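Local coordinates for UPF0311 protein RPA1785 (Rhodopseudomonas palustris, PDB 3C5O) that is of unknown function, a UPF0311 (DUF3237) family member that folds into a closed antiparallel beta-barrel, at residues Y74-D79 against V84-V89; F13-R18 against P119-G124. One frame throughout, in Å; residues are numbered along the deposited sequence. Where two conformers were deposited one is given.

Contact 1: Y74-D79 against V84-V89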
loop_
_atom_site.group_PDB
_atom_site.type_symbol
_atom_site.label_atom_id
_atom_site.label_comp_id
_atom_site.label_asym_id
_atom_site.label_seq_id
_atom_site.Cartn_x
_atom_site.Cartn_y
_atom_site.Cartn_z
ATOM N N TYR B 74 3.901 -12.237 7.171
ATOM C CA TYR B 74 3.831 -13.569 7.726
ATOM C C TYR B 74 2.878 -13.572 8.913
ATOM O O TYR B 74 2.163 -12.590 9.149
ATOM C CB TYR B 74 5.227 -14.032 8.150
ATOM C CG TYR B 74 5.970 -13.094 9.086
ATOM C CD1 TYR B 74 6.103 -13.380 10.446
ATOM C CD2 TYR B 74 6.568 -11.925 8.602
ATOM C CE1 TYR B 74 6.818 -12.520 11.307
ATOM C CE2 TYR B 74 7.281 -11.068 9.447
ATOM C CZ TYR B 74 7.405 -11.377 10.795
ATOM O OH TYR B 74 8.128 -10.525 11.614
ATOM N N ALA B 75 2.873 -14.664 9.674
ATOM C CA ALA B 75 1.949 -14.790 10.785
ATOM C C ALA B 75 2.606 -15.575 11.893
ATOM O O ALA B 75 3.540 -16.358 11.652
ATOM C CB ALA B 75 0.673 -15.465 10.341
ATOM N N PHE B 76 2.136 -15.367 13.118
ATOM C CA PHE B 76 2.470 -16.294 14.184
ATOM C C PHE B 76 1.243 -16.741 14.946
ATOM O O PHE B 76 0.215 -16.058 14.965
ATOM C CB PHE B 76 3.583 -15.759 15.107
ATOM C CG PHE B 76 3.222 -14.532 15.906
ATOM C CD1 PHE B 76 2.575 -14.645 17.154
ATOM C CD2 PHE B 76 3.595 -13.264 15.460
ATOM C CE1 PHE B 76 2.268 -13.509 17.919
ATOM C CE2 PHE B 76 3.320 -12.117 16.216
ATOM C CZ PHE B 76 2.650 -12.235 17.455
ATOM N N GLU B 77 1.357 -17.921 15.541
ATOM C CA GLU B 77 0.345 -18.446 16.422
ATOM C C GLU B 77 0.870 -18.599 17.860
ATOM O O GLU B 77 1.905 -19.231 18.091
ATOM C CB GLU B 77 -0.169 -19.787 15.905
ATOM C CG GLU B 77 -1.361 -20.276 16.685
ATOM C CD GLU B 77 -1.971 -21.552 16.125
ATOM O OE1 GLU B 77 -1.265 -22.283 15.379
ATOM O OE2 GLU B 77 -3.165 -21.827 16.450
ATOM N N THR B 78 0.132 -18.051 18.822
ATOM C CA THR B 78 0.512 -18.164 20.221
ATOM C C THR B 78 0.108 -19.493 20.877
ATOM O O THR B 78 -0.747 -20.246 20.353
ATOM C CB THR B 78 -0.060 -17.035 21.044
ATOM O OG1 THR B 78 -1.473 -17.232 21.199
ATOM C CG2 THR B 78 0.241 -15.699 20.392
ATOM N N ASP B 79 0.722 -19.768 22.032
ATOM C CA ASP B 79 0.494 -21.018 22.739
ATOM C C ASP B 79 -0.957 -21.156 23.230
ATOM O O ASP B 79 -1.426 -22.265 23.507
ATOM C CB ASP B 79 1.530 -21.240 23.882
ATOM C CG ASP B 79 1.555 -20.102 24.931
ATOM O OD1 ASP B 79 1.009 -19.006 24.680
ATOM O OD2 ASP B 79 2.150 -20.305 26.021
ATOM N N VAL B 84 -1.776 -14.311 14.701
ATOM C CA VAL B 84 -1.419 -12.904 14.503
ATOM C C VAL B 84 -0.726 -12.754 13.169
ATOM O O VAL B 84 0.324 -13.357 12.922
ATOM C CB VAL B 84 -0.490 -12.337 15.634
ATOM C CG1 VAL B 84 -0.319 -10.829 15.479
ATOM C CG2 VAL B 84 -1.074 -12.654 17.049
ATOM N N TYR B 85 -1.347 -11.962 12.299
ATOM C CA TYR B 85 -0.767 -11.576 11.012
ATOM C C TYR B 85 0.200 -10.394 11.198
ATOM O O TYR B 85 -0.131 -9.406 11.857
ATOM C CB TYR B 85 -1.917 -11.265 10.052
ATOM C CG TYR B 85 -1.549 -10.465 8.819
ATOM C CD1 TYR B 85 -0.571 -10.913 7.926
ATOM C CD2 TYR B 85 -2.211 -9.273 8.530
ATOM C CE1 TYR B 85 -0.219 -10.155 6.808
ATOM C CE2 TYR B 85 -1.890 -8.538 7.423
ATOM C CZ TYR B 85 -0.900 -8.970 6.565
ATOM O OH TYR B 85 -0.616 -8.200 5.452
ATOM N N VAL B 86 1.413 -10.538 10.671
ATOM C CA VAL B 86 2.467 -9.529 10.787
ATOM C C VAL B 86 2.796 -8.918 9.432
ATOM O O VAL B 86 3.040 -9.617 8.464
ATOM C CB VAL B 86 3.779 -10.070 11.394
ATOM C CG1 VAL B 86 4.780 -8.915 11.659
ATOM C CG2 VAL B 86 3.514 -10.858 12.679
ATOM N N GLU B 87 2.775 -7.603 9.394
ATOM C CA GLU B 87 3.274 -6.848 8.273
ATOM C C GLU B 87 4.460 -6.062 8.834
ATOM O O GLU B 87 4.250 -5.163 9.629
ATOM C CB GLU B 87 2.184 -5.892 7.847
ATOM C CG GLU B 87 1.993 -5.700 6.395
ATOM C CD GLU B 87 0.711 -4.933 6.104
ATOM O OE1 GLU B 87 0.734 -3.680 6.233
ATOM O OE2 GLU B 87 -0.311 -5.578 5.751
ATOM N N ASN B 88 5.692 -6.398 8.435
ATOM C CA ASN B 88 6.897 -5.760 8.996
ATOM C C ASN B 88 7.667 -4.932 7.934
ATOM O O ASN B 88 8.294 -5.488 7.018
ATOM C CB ASN B 88 7.778 -6.845 9.607
ATOM C CG ASN B 88 8.844 -6.309 10.558
ATOM O OD1 ASN B 88 8.718 -5.234 11.147
ATOM N ND2 ASN B 88 9.913 -7.097 10.716
ATOM N N VAL B 89 7.585 -3.608 8.042
ATOM C CA VAL B 89 8.111 -2.727 7.018
ATOM C C VAL B 89 9.206 -1.817 7.591
ATOM O O VAL B 89 9.036 -1.213 8.659
ATOM C CB VAL B 89 6.992 -1.877 6.344
ATOM C CG1 VAL B 89 7.560 -1.073 5.183
ATOM C CG2 VAL B 89 5.849 -2.756 5.833
#
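Y74 and F76 face V86 and V84 across two antiparallel strands of a beta hairpin, a worked example of backbone pairing and ring packing combined in one hairpin. The backbone bonds come in two reciprocal pairs. At the first, Y74 N gives to V86 O at 3.0 Å and V86 N returns to Y74 O at 2.7 Å; at the second, F76 N gives to V84 O and V84 N to F76 O, the latter nearly straight at 172°. Between them lies the non-hydrogen-bonded pair A75 and Y85, where A75 CA rests 3.0 Å from V84 O in a CA-H...O contact.

CH-pi packing dominates the side chains. With CG held between its own N and carbonyl carbon (chi1 54°), the Y74 ring folds back over the neighbouring strand, and V86 CB sits over its centre, 3.9 Å from the centroid. F76 bends likewise, its ring taking V84 CB over one face, toward the rim, with CE1 3.6 Å from V84 CG2. V86 is shared: its CG1 meets Y74 CZ, while its CG2 lies 3.7 Å from F76 CD2. Replacing F76 with an alanine would probably open a gap over V84 and take from V86 CG2 its contact with the ring of F76.

The hairpin joins strands 68-78 and 83-93, flanked in the barrel by strands 48-62 and 114-122. V84 and V86 also pack on F121, and F76 on V43, whereas A75 and Y85, on the other face, meet I35 and F59 of a second subunit.

Contact 2: F13-R18 against P119-G124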
loop_
_atom_site.group_PDB
_atom_site.type_symbol
_atom_site.label_atom_id
_atom_site.label_comp_id
_atom_site.label_asym_id
_atom_site.label_seq_id
_atom_site.Cartn_x
_atom_site.Cartn_y
_atom_site.Cartn_z
ATOM N N PHE B 13 8.465 -7.667 23.101
ATOM C CA PHE B 13 8.794 -9.056 22.756
ATOM C C PHE B 13 9.733 -9.139 21.597
ATOM O O PHE B 13 9.939 -8.149 20.898
ATOM C CB PHE B 13 7.524 -9.918 22.501
ATOM C CG PHE B 13 6.559 -9.336 21.494
ATOM C CD1 PHE B 13 5.433 -8.631 21.922
ATOM C CD2 PHE B 13 6.757 -9.514 20.127
ATOM C CE1 PHE B 13 4.552 -8.098 21.014
ATOM C CE2 PHE B 13 5.862 -8.982 19.200
ATOM C CZ PHE B 13 4.758 -8.275 19.647
ATOM N N THR B 14 10.294 -10.328 21.395
ATOM C CA THR B 14 11.199 -10.593 20.280
ATOM C C THR B 14 10.603 -11.624 19.303
ATOM O O THR B 14 10.070 -12.664 19.726
ATOM C CB THR B 14 12.580 -11.017 20.788
ATOM O OG1 THR B 14 13.108 -9.976 21.617
ATOM C CG2 THR B 14 13.550 -11.249 19.634
ATOM N N ILE B 15 10.638 -11.278 18.008
ATOM C CA ILE B 15 10.303 -12.193 16.900
ATOM C C ILE B 15 11.593 -12.662 16.241
ATOM O O ILE B 15 12.404 -11.839 15.780
ATOM C CB ILE B 15 9.459 -11.506 15.777
ATOM C CG1 ILE B 15 8.130 -10.962 16.330
ATOM C CG2 ILE B 15 9.197 -12.480 14.620
ATOM C CD1 ILE B 15 7.345 -10.134 15.300
ATOM N N THR B 16 11.789 -13.974 16.214
ATOM C CA THR B 16 12.912 -14.572 15.531
ATOM C C THR B 16 12.365 -15.258 14.282
ATOM O O THR B 16 11.648 -16.240 14.394
ATOM C CB THR B 16 13.615 -15.603 16.434
ATOM O OG1 THR B 16 14.104 -14.952 17.610
ATOM C CG2 THR B 16 14.783 -16.265 15.726
ATOM N N ALA B 17 12.664 -14.736 13.096
ATOM C CA ALA B 17 12.201 -15.369 11.870
ATOM C C ALA B 17 13.311 -16.139 11.138
ATOM O O ALA B 17 14.319 -15.542 10.732
ATOM C CB ALA B 17 11.570 -14.333 10.951
ATOM N N ARG B 18 13.127 -17.451 10.969
ATOM C CA ARG B 18 14.034 -18.262 10.135
ATOM C C ARG B 18 13.764 -17.926 8.671
ATOM O O ARG B 18 12.615 -17.945 8.203
ATOM C CB ARG B 18 13.873 -19.778 10.379
ATOM C CG ARG B 18 13.855 -20.219 11.843
ATOM C CD ARG B 18 13.789 -21.789 12.079
ATOM N NE ARG B 18 12.984 -22.625 11.135
ATOM C CZ ARG B 18 13.472 -23.214 10.024
ATOM N NH1 ARG B 18 14.752 -23.044 9.642
ATOM N NH2 ARG B 18 12.675 -23.963 9.261
ATOM N N PRO B 119 6.596 -2.886 12.798
ATOM C CA PRO B 119 5.677 -4.018 12.737
ATOM C C PRO B 119 4.222 -3.680 13.061
ATOM O O PRO B 119 3.929 -3.053 14.103
ATOM C CB PRO B 119 6.256 -4.999 13.746
ATOM C CG PRO B 119 7.037 -4.136 14.720
ATOM C CD PRO B 119 7.387 -2.860 14.040
ATOM N N ARG B 120 3.314 -4.120 12.190
ATOM C CA ARG B 120 1.885 -3.917 12.362
ATOM C C ARG B 120 1.176 -5.276 12.460
ATOM O O ARG B 120 1.364 -6.153 11.618
ATOM C CB ARG B 120 1.320 -3.090 11.193
ATOM C CG ARG B 120 -0.024 -2.432 11.505
ATOM C CD ARG B 120 -0.702 -1.877 10.271
ATOM N NE ARG B 120 -0.945 -2.956 9.333
ATOM C CZ ARG B 120 -2.069 -3.656 9.245
ATOM N NH1 ARG B 120 -2.146 -4.628 8.355
ATOM N NH2 ARG B 120 -3.104 -3.375 10.015
ATOM N N PHE B 121 0.358 -5.437 13.498
ATOM C CA PHE B 121 -0.294 -6.706 13.811
ATOM C C PHE B 121 -1.788 -6.653 13.590
ATOM O O PHE B 121 -2.415 -5.602 13.786
ATOM C CB PHE B 121 0.006 -7.090 15.266
ATOM C CG PHE B 121 1.470 -7.066 15.595
ATOM C CD1 PHE B 121 2.304 -8.067 15.130
ATOM C CD2 PHE B 121 2.006 -6.025 16.348
ATOM C CE1 PHE B 121 3.674 -8.034 15.398
ATOM C CE2 PHE B 121 3.374 -5.982 16.654
ATOM C CZ PHE B 121 4.209 -6.987 16.170
ATOM N N GLU B 122 -2.343 -7.762 13.166
ATOM C CA GLU B 122 -3.768 -7.949 13.106
ATOM C C GLU B 122 -4.111 -9.257 13.750
ATOM O O GLU B 122 -3.587 -10.275 13.377
ATOM C CB GLU B 122 -4.246 -7.995 11.668
ATOM C CG GLU B 122 -4.229 -6.705 10.934
ATOM C CD GLU B 122 -4.808 -6.826 9.541
ATOM O OE1 GLU B 122 -5.295 -7.892 9.193
ATOM O OE2 GLU B 122 -4.801 -5.860 8.798
ATOM N N THR B 123 -5.016 -9.207 14.712
ATOM C CA THR B 123 -5.538 -10.396 15.366
ATOM C C THR B 123 -6.935 -10.255 15.938
ATOM O O THR B 123 -7.336 -9.218 16.362
ATOM C CB THR B 123 -4.607 -10.883 16.440
ATOM O OG1 THR B 123 -5.028 -12.143 16.907
ATOM C CG2 THR B 123 -4.560 -9.953 17.528
ATOM N N GLY B 124 -7.672 -11.343 15.943
ATOM C CA GLY B 124 -8.999 -11.349 16.500
ATOM C C GLY B 124 -9.044 -11.741 17.956
ATOM O O GLY B 124 -9.949 -11.408 18.671
#
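Inside the closed antiparallel barrel, F13 and I15 of strand 9-27 meet F121 of strand 114-122, which is not their neighbour in the sheet. The backbones stand well apart, the nearest CA atoms, those of I15 and P119, being 10.3 Å from each other, so the gap is bridged by side chains alone. The two phenylalanines approach from opposite directions, and F13 CZ comes 3.7 Å from F121 CZ. Relative to the F13 ring, that F121 atom lies at the edge, near the ring plane. The rings are inclined at 56° with centroids 5.8 Å apart, an oblique meeting, neither a stack nor a T-shaped pair. With CG anti to its carbonyl carbon (chi1 -52°), the F121 ring is carried across to meet F13 CZ. I15 adds a looser touch through the end of its longer branch, CD1 standing 4.2 Å from F121 CE1 at the edge of that ring.

Other parts of the barrel complete the cluster: F136 meets the F121 ring edge-to-face, V43 packs on F13 and I15, and L131, from a loop, lies against both phenylalanines. Alternation along strand 114-122 turns R120 and E122 to the opposite face, where, in the conformer given for R120, its NH1 and NH2 both grip E122 OE2. E122 OE1 forms a salt bridge with R33 of a second subunit. The chemistry thus divides the strand: apolar contacts without directional bonds join F13, I15 and F121 inside the barrel, while on the other face the charge of E122 is met by the neighbouring subunit.

How the contacts relate
Contacts 1 and 2 show how local and distant pairings share one barrel. Their centres are 4 Å apart, and segment 84-89 lies beside segment 119-124 in the sheet, tied to it by a probable hydrogen bond from Y85 N to E122 O at 3.0 Å. Contact 1 is a hairpin formed within a few residues; contact 2 closes across about a hundred, with that hairpin lying between its segments in sequence. Inside the barrel the two touch, Y74 OH lying 3.7 Å from I15 CG2. On the other face, in the conformer given for R120, E87 OE2 and R120 NH1 form a long, weak ion pair. Both contacts also touch the second subunit.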